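Local coordinates for protein nucleotidyl transferase (Methanothermobacter thermautotrophicus, PDB 6PLJ) that probably transfers nucleotidyl groups as a MobA-like nucleotidyltransferase and may take part in pseudomurein cell-wall synthesis in a methanogenic archaeon, at residues E77-T82 against R99-D104; S154-G159 against P214-N219. All coordinates share one frame; numbering follows the deposited sequence.

How the contacts relate
Both contacts reach the same mixed beta-sheet, on opposite sides of the chain's centre. Contact 1 is made within the sheet: the edge strand 99-102 pairs in parallel with strand 77-82, which in turn pairs with strand 25-31. Contact 2 is made at the C-terminal part of strand 152-157, further across the sheet, where residues 214-219, which begin with a short 3-10 turn on the way to helix 223-236, pack against it through side chains. The centres of contact 1 and contact 2 lie about 23 Å apart and the nearest atoms of the two contacts about 14 Å, so they do not touch. Contact 1 closes in the chain before contact 2 opens; backbone bonds dominate the first, apolar packing the second.

Contact 1: E77-T82 against R99-D104; sequences ECIVVT and RVVRND
Val-101 lays its CG2 methyl against two branched side chains of the neighbouring strand, 3.9 Å from CG2 of Val-81 and 4.0 Å from CG2 of Ile-79. With CG1 anti to the carbonyl carbon (chi1 -66°), CG2 falls between the backbone N and the carbonyl carbon, on the side of strand 77-82; helix 110-120 packs on the same valine through Arg-116 and Ala-120. Beta-branched residues suit these places, being compact and at ease in extended backbone. Between the two backbones five N-H...O bonds join the strands, from Arg-99 N to Cys-78 O through to Asn-103 N, which meets Thr-82 O at 2.7 Å in a nearly straight bond (173°).

With Val-100 and Arg-102, Thr-82 occupies the other face. Its OG1 lies 3.6 Å from CG1 of Val-100 and rests on the aliphatic start of Arg-102, while its hydrogen bond goes to Glu-90 of helix 86-92, whose carboxylate also forms a salt bridge with Arg-102. At the far end one water takes the N-H of Arg-99 NE at 2.8 Å and donates to Glu-77 OE1; OE2 of Glu-77 is hydrogen-bonded to Ser-26 OG and Gly-122 N.

Asn-103 sets OD1 3.6 Å from CG1 of Val-81 and gives ND2 to Ser-113. An alanine here would keep the backbone bond to Thr-82 but would probably leave the Ser-113 hydroxyl without its amide partner and uncover the Val-81 methyl.

Parallel strands 77-82 and 99-102, linked through helix 86-92, make a beta-alpha-beta crossover, the repeating unit of the Rossmann-like nucleotidyltransferase fold.

Contact 2: S154-G159 against P214-N219; sequences SILARG and PIELVN
A one-turn 3-10 segment, 214-217, sits against residues 156-158, in the C-terminal part of strand 152-157 and what follows, joining the sheet to the connection between strand 205-210 and helix 223-236. The turn is closed by the bond from Leu-217 N to Pro-214 O, proline being well suited to a first turn because it has no N-H to offer.

Leu-217 carries the contact. Its CD2 lies 3.8 Å from CD2 of Leu-156, and the forked end of leucine suits this place, both branches lying near the Ala-157 carbonyl (CD2 3.6 Å from Ala-157 O). CG of Leu-156, anti to the backbone N (chi1 -175°), carries the isobutyl group out toward the turn, where CD2 comes 3.6 Å from Glu-216 O, itself an acceptor for Gln-133 NE2. Thr-140 and Ile-144 of helix 138-147 touch Leu-156 as well. The carboxylate of Glu-216 is held by Ser-137, Thr-140 and the backbone N of Ser-212.

Arg-158 starts away from the turn, but bends at chi2 and chi3 bring its guanidinium back over Leu-217, while NE bonds to Gly-169 O. Leu-217 CD1 lies under one face of that group, 3.7 Å from its plane and displaced toward the rim; at the edge, NH2 donates to a water, 2.8 Å away, that in turn donates to Leu-217 O.

Contact 1: E77-T82 against R99-D104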
ATOM      1  N   GLU A  77       6.084   8.277 -11.140  1.00 10.25           N
ATOM      2  CA  GLU A  77       7.025   8.392 -10.027  1.00 10.31           C
ATOM      3  C   GLU A  77       6.502   7.572  -8.876  1.00 10.26           C
ATOM      4  O   GLU A  77       5.309   7.272  -8.833  1.00  9.82           O
ATOM      5  CB  GLU A  77       7.201   9.840  -9.566  1.00 10.61           C
ATOM      6  CG  GLU A  77       5.947  10.417  -8.907  1.00 10.51           C
ATOM      7  CD  GLU A  77       6.082  11.849  -8.456  1.00 10.91           C
ATOM      8  OE1 GLU A  77       7.221  12.362  -8.418  1.00 11.07           O
ATOM      9  OE2 GLU A  77       5.041  12.450  -8.129  1.00 10.63           O
ATOM     10  N   CYS A  78       7.394   7.214  -7.956  1.00 10.33           N
ATOM     11  CA  CYS A  78       7.021   6.499  -6.749  1.00 10.82           C
ATOM     12  C   CYS A  78       7.607   7.205  -5.534  1.00 10.68           C
ATOM     13  O   CYS A  78       8.832   7.336  -5.407  1.00 10.82           O
ATOM     14  CB  CYS A  78       7.520   5.064  -6.815  1.00 11.16           C
ATOM     15  SG  CYS A  78       6.990   4.075  -5.392  1.00 12.31           S
ATOM     16  N   ILE A  79       6.709   7.679  -4.674  1.00 10.61           N
ATOM     17  CA  ILE A  79       7.027   8.268  -3.388  1.00 10.78           C
ATOM     18  C   ILE A  79       6.925   7.156  -2.367  1.00 10.31           C
ATOM     19  O   ILE A  79       5.989   6.367  -2.421  1.00 10.73           O
ATOM     20  CB  ILE A  79       6.021   9.397  -3.030  1.00 11.53           C
ATOM     21  CG1 ILE A  79       6.326  10.678  -3.827  1.00 12.80           C
ATOM     22  CG2 ILE A  79       6.099   9.767  -1.551  1.00 11.92           C
ATOM     23  CD1 ILE A  79       6.335  10.556  -5.316  1.00 13.96           C
ATOM     24  N   VAL A  80       7.883   7.077  -1.453  1.00  9.62           N
ATOM     25  CA  VAL A  80       7.793   6.117  -0.360  1.00  9.37           C
ATOM     26  C   VAL A  80       7.846   6.900   0.933  1.00  9.52           C
ATOM     27  O   VAL A  80       8.756   7.710   1.127  1.00  9.91           O
ATOM     28  CB  VAL A  80       8.924   5.086  -0.380  1.00  9.63           C
ATOM     29  CG1 VAL A  80       8.769   4.128   0.785  1.00  9.64           C
ATOM     30  CG2 VAL A  80       8.945   4.325  -1.696  1.00  9.38           C
ATOM     31  N   VAL A  81       6.867   6.657   1.802  1.00  9.22           N
ATOM     32  CA  VAL A  81       6.779   7.346   3.080  1.00  9.16           C
ATOM     33  C   VAL A  81       7.354   6.428   4.128  1.00  9.63           C
ATOM     34  O   VAL A  81       6.875   5.305   4.289  1.00  9.83           O
ATOM     35  CB  VAL A  81       5.334   7.719   3.423  1.00  9.20           C
ATOM     36  CG1 VAL A  81       5.285   8.535   4.706  1.00  9.15           C
ATOM     37  CG2 VAL A  81       4.716   8.514   2.277  1.00  9.12           C
ATOM     38  N   THR A  82       8.349   6.929   4.854  1.00  9.85           N
ATOM     39  CA  THR A  82       9.042   6.138   5.861  1.00  9.95           C
ATOM     40  C   THR A  82       8.843   6.763   7.241  1.00 10.27           C
ATOM     41  O   THR A  82       8.364   7.884   7.372  1.00 10.70           O
ATOM     42  CB  THR A  82      10.546   6.019   5.527  1.00 10.39           C
ATOM     43  OG1 THR A  82      11.132   7.327   5.472  1.00 10.64           O
ATOM     44  CG2 THR A  82      10.747   5.310   4.178  1.00 10.19           C
ATOM     45  N   ARG A  99      11.353   8.455  -4.392  1.00 12.47           N
ATOM     46  CA  ARG A  99      11.469   9.689  -3.649  1.00 12.92           C
ATOM     47  C   ARG A  99      10.980   9.389  -2.245  1.00 12.70           C
ATOM     48  O   ARG A  99       9.808   9.078  -2.049  1.00 12.68           O
ATOM     49  CB  ARG A  99      10.623  10.772  -4.323  1.00 13.89           C
ATOM     50  CG  ARG A  99      10.464  12.064  -3.546  1.00 15.11           C
ATOM     51  CD  ARG A  99       9.737  13.115  -4.368  1.00 15.72           C
ATOM     52  NE  ARG A  99      10.475  13.482  -5.565  1.00 16.61           N
ATOM     53  CZ  ARG A  99      11.433  14.414  -5.633  1.00 17.83           C
ATOM     54  NH1 ARG A  99      11.781  15.144  -4.569  1.00 17.74           N
ATOM     55  NH2 ARG A  99      12.021  14.648  -6.798  1.00 18.85           N
ATOM     56  N   VAL A 100      11.894   9.453  -1.286  1.00 12.62           N
ATOM     57  CA  VAL A 100      11.583   9.131   0.099  1.00 13.15           C
ATOM     58  C   VAL A 100      11.222  10.385   0.872  1.00 13.05           C
ATOM     59  O   VAL A 100      11.952  11.386   0.825  1.00 13.27           O
ATOM     60  CB  VAL A 100      12.776   8.451   0.788  1.00 13.36           C
ATOM     61  CG1 VAL A 100      12.486   8.231   2.266  1.00 14.19           C
ATOM     62  CG2 VAL A 100      13.098   7.128   0.101  1.00 14.05           C
ATOM     63  N   VAL A 101      10.105  10.324   1.592  1.00 13.03           N
ATOM     64  CA  VAL A 101       9.736  11.360   2.550  1.00 13.62           C
ATOM     65  C   VAL A 101       9.488  10.696   3.879  1.00 14.01           C
ATOM     66  O   VAL A 101       8.850   9.656   3.955  1.00 12.89           O
ATOM     67  CB  VAL A 101       8.527  12.219   2.122  1.00 14.66           C
ATOM     68  CG1 VAL A 101       8.900  13.031   0.886  1.00 15.23           C
ATOM     69  CG2 VAL A 101       7.278  11.399   1.867  1.00 15.18           C
ATOM     70  N   ARG A 102      10.030  11.288   4.935  1.00 14.78           N
ATOM     71  CA  ARG A 102       9.944  10.677   6.250  1.00 16.27           C
ATOM     72  C   ARG A 102       8.874  11.378   7.084  1.00 16.93           C
ATOM     73  O   ARG A 102       8.767  12.616   7.085  1.00 18.71           O
ATOM     74  CB  ARG A 102      11.319  10.715   6.913  1.00 18.47           C
ATOM     75  CG  ARG A 102      11.491   9.699   8.017  1.00 20.07           C
ATOM     76  CD  ARG A 102      12.841   9.861   8.692  1.00 20.97           C
ATOM     77  NE  ARG A 102      13.964   9.269   7.960  1.00 21.20           N
ATOM     78  CZ  ARG A 102      15.186   9.131   8.479  1.00 22.67           C
ATOM     79  NH1 ARG A 102      15.448   9.566   9.714  1.00 23.59           N
ATOM     80  NH2 ARG A 102      16.163   8.575   7.776  1.00 24.10           N
ATOM     81  N   ASN A 103       8.085  10.584   7.778  1.00 16.33           N
ATOM     82  CA  ASN A 103       7.168  11.212   8.740  1.00 17.09           C
ATOM     83  C   ASN A 103       8.031  11.704   9.906  1.00 19.55           C
ATOM     84  O   ASN A 103       8.770  10.946  10.441  1.00 20.10           O
ATOM     85  CB  ASN A 103       6.190  10.204   9.344  1.00 15.81           C
ATOM     86  CG  ASN A 103       5.106   9.755   8.396  1.00 14.99           C
ATOM     87  OD1 ASN A 103       4.613  10.544   7.599  1.00 14.19           O
ATOM     88  ND2 ASN A 103       4.700   8.521   8.536  1.00 14.02           N
ATOM     89  N   ASP A 104       7.858  12.944  10.288  1.00 23.77           N
ATOM     90  CA  ASP A 104       8.511  13.506  11.476  1.00 27.65           C
ATOM     91  C   ASP A 104       7.536  14.528  12.046  1.00 29.03           C
ATOM     92  O   ASP A 104       7.415  15.619  11.469  1.00 31.15           O
ATOM     93  CB  ASP A 104       9.857  14.146  11.098  1.00 29.94           C
ATOM     94  CG  ASP A 104      10.619  14.707  12.305  1.00 32.20           C
ATOM     95  OD1 ASP A 104      10.237  14.431  13.466  1.00 32.06           O
ATOM     96  OD2 ASP A 104      11.624  15.420  12.074  1.00 33.73           O
TER
HETATM   97  O   HOH W   1       9.865  11.902  -7.847  1.00 13.98           O

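Contact 2: S154-G159 against P214-N219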
ATOM      1  N   SER A 154     -10.684   3.835  -7.120  0.50 12.97           N
ATOM      2  CA  SER A 154     -10.590   2.448  -7.536  0.50 12.66           C
ATOM      3  C   SER A 154      -9.796   1.723  -6.473  0.50 12.41           C
ATOM      4  O   SER A 154      -8.950   2.312  -5.814  0.50 11.86           O
ATOM      5  CB  SER A 154      -9.909   2.344  -8.892  0.50 12.68           C
ATOM      6  OG  SER A 154      -8.601   2.867  -8.813  0.50 12.94           O
ATOM      7  N   ILE A 155     -10.090   0.449  -6.283  1.00 12.30           N
ATOM      8  CA  ILE A 155      -9.526  -0.287  -5.154  1.00 12.44           C
ATOM      9  C   ILE A 155      -9.466  -1.768  -5.443  1.00 12.24           C
ATOM     10  O   ILE A 155     -10.274  -2.279  -6.224  1.00 12.50           O
ATOM     11  CB  ILE A 155     -10.379  -0.006  -3.896  1.00 12.90           C
ATOM     12  CG1 ILE A 155      -9.704  -0.533  -2.627  1.00 12.90           C
ATOM     13  CG2 ILE A 155     -11.808  -0.546  -4.055  1.00 13.52           C
ATOM     14  CD1 ILE A 155     -10.278   0.094  -1.388  1.00 13.13           C
ATOM     15  N   LEU A 156      -8.495  -2.444  -4.826  1.00 11.39           N
ATOM     16  CA  LEU A 156      -8.415  -3.900  -4.920  1.00 11.10           C
ATOM     17  C   LEU A 156      -9.602  -4.496  -4.166  1.00 11.38           C
ATOM     18  O   LEU A 156      -9.766  -4.284  -2.979  1.00 11.00           O
ATOM     19  CB  LEU A 156      -7.095  -4.416  -4.344  1.00 10.78           C
ATOM     20  CG  LEU A 156      -6.833  -5.922  -4.483  1.00 10.74           C
ATOM     21  CD1 LEU A 156      -6.759  -6.309  -5.945  1.00 10.99           C
ATOM     22  CD2 LEU A 156      -5.558  -6.318  -3.746  1.00 10.62           C
ATOM     23  N   ALA A 157     -10.426  -5.234  -4.896  1.00 11.67           N
ATOM     24  CA  ALA A 157     -11.670  -5.781  -4.365  1.00 12.19           C
ATOM     25  C   ALA A 157     -11.394  -7.106  -3.672  1.00 12.58           C
ATOM     26  O   ALA A 157     -10.418  -7.800  -3.967  1.00 12.57           O
ATOM     27  CB  ALA A 157     -12.664  -5.985  -5.493  1.00 11.92           C
ATOM     28  N   ARG A 158     -12.274  -7.443  -2.742  1.00 13.31           N
ATOM     29  CA  ARG A 158     -12.225  -8.722  -2.039  1.00 14.35           C
ATOM     30  C   ARG A 158     -12.818  -9.828  -2.913  1.00 14.77           C
ATOM     31  O   ARG A 158     -12.470 -10.998  -2.758  1.00 15.01           O
ATOM     32  CB  ARG A 158     -12.962  -8.583  -0.703  1.00 14.15           C
ATOM     33  CG  ARG A 158     -13.044  -9.814   0.167  1.00 14.51           C
ATOM     34  CD  ARG A 158     -11.683 -10.360   0.572  1.00 14.29           C
ATOM     35  NE  ARG A 158     -10.867  -9.430   1.360  1.00 14.13           N
ATOM     36  CZ  ARG A 158      -9.731  -9.769   1.988  1.00 14.26           C
ATOM     37  NH1 ARG A 158      -9.248 -11.013   1.912  1.00 15.19           N
ATOM     38  NH2 ARG A 158      -9.056  -8.866   2.684  1.00 14.70           N
ATOM     39  N   GLY A 159     -13.703  -9.453  -3.835  1.00 15.93           N
ATOM     40  CA  GLY A 159     -14.372 -10.402  -4.730  1.00 17.09           C
ATOM     41  C   GLY A 159     -14.270  -9.960  -6.169  1.00 17.99           C
ATOM     42  O   GLY A 159     -13.202  -9.565  -6.620  1.00 17.46           O
ATOM     43  N   PRO A 214      -5.988 -14.227  -4.876  1.00 13.39           N
ATOM     44  CA  PRO A 214      -6.284 -13.691  -3.531  1.00 12.87           C
ATOM     45  C   PRO A 214      -5.075 -13.327  -2.672  1.00 11.78           C
ATOM     46  O   PRO A 214      -5.202 -12.511  -1.762  1.00 11.51           O
ATOM     47  CB  PRO A 214      -7.075 -14.823  -2.876  1.00 13.46           C
ATOM     48  CG  PRO A 214      -7.782 -15.432  -4.031  1.00 13.74           C
ATOM     49  CD  PRO A 214      -6.774 -15.448  -5.140  1.00 13.78           C
ATOM     50  N   ILE A 215      -3.919 -13.910  -2.960  1.00 11.25           N
ATOM     51  CA  ILE A 215      -2.684 -13.559  -2.261  1.00 10.99           C
ATOM     52  C   ILE A 215      -2.414 -12.042  -2.351  1.00 10.55           C
ATOM     53  O   ILE A 215      -1.794 -11.462  -1.461  1.00 10.20           O
ATOM     54  CB  ILE A 215      -1.491 -14.367  -2.814  1.00 11.42           C
ATOM     55  CG1 ILE A 215      -0.288 -14.293  -1.854  1.00 11.41           C
ATOM     56  CG2 ILE A 215      -1.127 -13.932  -4.226  1.00 11.70           C
ATOM     57  CD1 ILE A 215      -0.524 -14.987  -0.544  1.00 11.71           C
ATOM     58  N   GLU A 216      -2.891 -11.406  -3.411  1.00 10.24           N
ATOM     59  CA  GLU A 216      -2.689  -9.957  -3.581  1.00 10.43           C
ATOM     60  C   GLU A 216      -3.306  -9.126  -2.457  1.00 10.66           C
ATOM     61  O   GLU A 216      -2.814  -8.031  -2.161  1.00 10.42           O
ATOM     62  CB  GLU A 216      -3.236  -9.496  -4.936  1.00 11.30           C
ATOM     63  CG  GLU A 216      -2.516 -10.126  -6.119  1.00 11.95           C
ATOM     64  CD  GLU A 216      -2.912  -9.516  -7.449  1.00 13.59           C
ATOM     65  OE1 GLU A 216      -4.088  -9.158  -7.620  1.00 15.79           O
ATOM     66  OE2 GLU A 216      -2.025  -9.408  -8.324  1.00 15.42           O
ATOM     67  N   LEU A 217      -4.337  -9.658  -1.806  1.00 10.13           N
ATOM     68  CA  LEU A 217      -5.011  -8.971  -0.704  1.00 10.58           C
ATOM     69  C   LEU A 217      -4.289  -9.095   0.632  1.00 10.61           C
ATOM     70  O   LEU A 217      -4.693  -8.453   1.599  1.00 10.97           O
ATOM     71  CB  LEU A 217      -6.432  -9.525  -0.550  1.00 11.25           C
ATOM     72  CG  LEU A 217      -7.399  -9.097  -1.645  1.00 11.67           C
ATOM     73  CD1 LEU A 217      -8.465 -10.156  -1.906  1.00 11.97           C
ATOM     74  CD2 LEU A 217      -8.031  -7.764  -1.278  1.00 12.12           C
ATOM     75  N   VAL A 218      -3.254  -9.922   0.707  1.00 10.53           N
ATOM     76  CA  VAL A 218      -2.622 -10.219   1.983  1.00 11.14           C
ATOM     77  C   VAL A 218      -1.629  -9.147   2.384  1.00 11.72           C
ATOM     78  O   VAL A 218      -0.591  -8.978   1.746  1.00 11.78           O
ATOM     79  CB  VAL A 218      -1.917 -11.594   1.955  1.00 11.17           C
ATOM     80  CG1 VAL A 218      -1.210 -11.877   3.286  1.00 11.18           C
ATOM     81  CG2 VAL A 218      -2.925 -12.701   1.648  1.00 11.34           C
ATOM     82  N   ASN A 219      -1.958  -8.413   3.439  0.70 12.41           N
ATOM     83  CA  ASN A 219      -0.988  -7.544   4.102  0.70 12.81           C
ATOM     84  C   ASN A 219      -0.373  -8.338   5.247  0.70 12.51           C
ATOM     85  O   ASN A 219      -1.055  -9.146   5.890  0.70 12.26           O
ATOM     86  CB  ASN A 219      -1.643  -6.268   4.634  0.70 13.83           C
ATOM     87  CG  ASN A 219      -2.834  -6.559   5.538  0.70 14.83           C
ATOM     88  OD1 ASN A 219      -3.789  -7.180   5.103  0.70 17.08           O
ATOM     89  ND2 ASN A 219      -2.762  -6.161   6.791  0.70 16.42           N
TER
HETATM   90  O   HOH W   2      -6.438  -9.236   3.664  1.00 25.06           O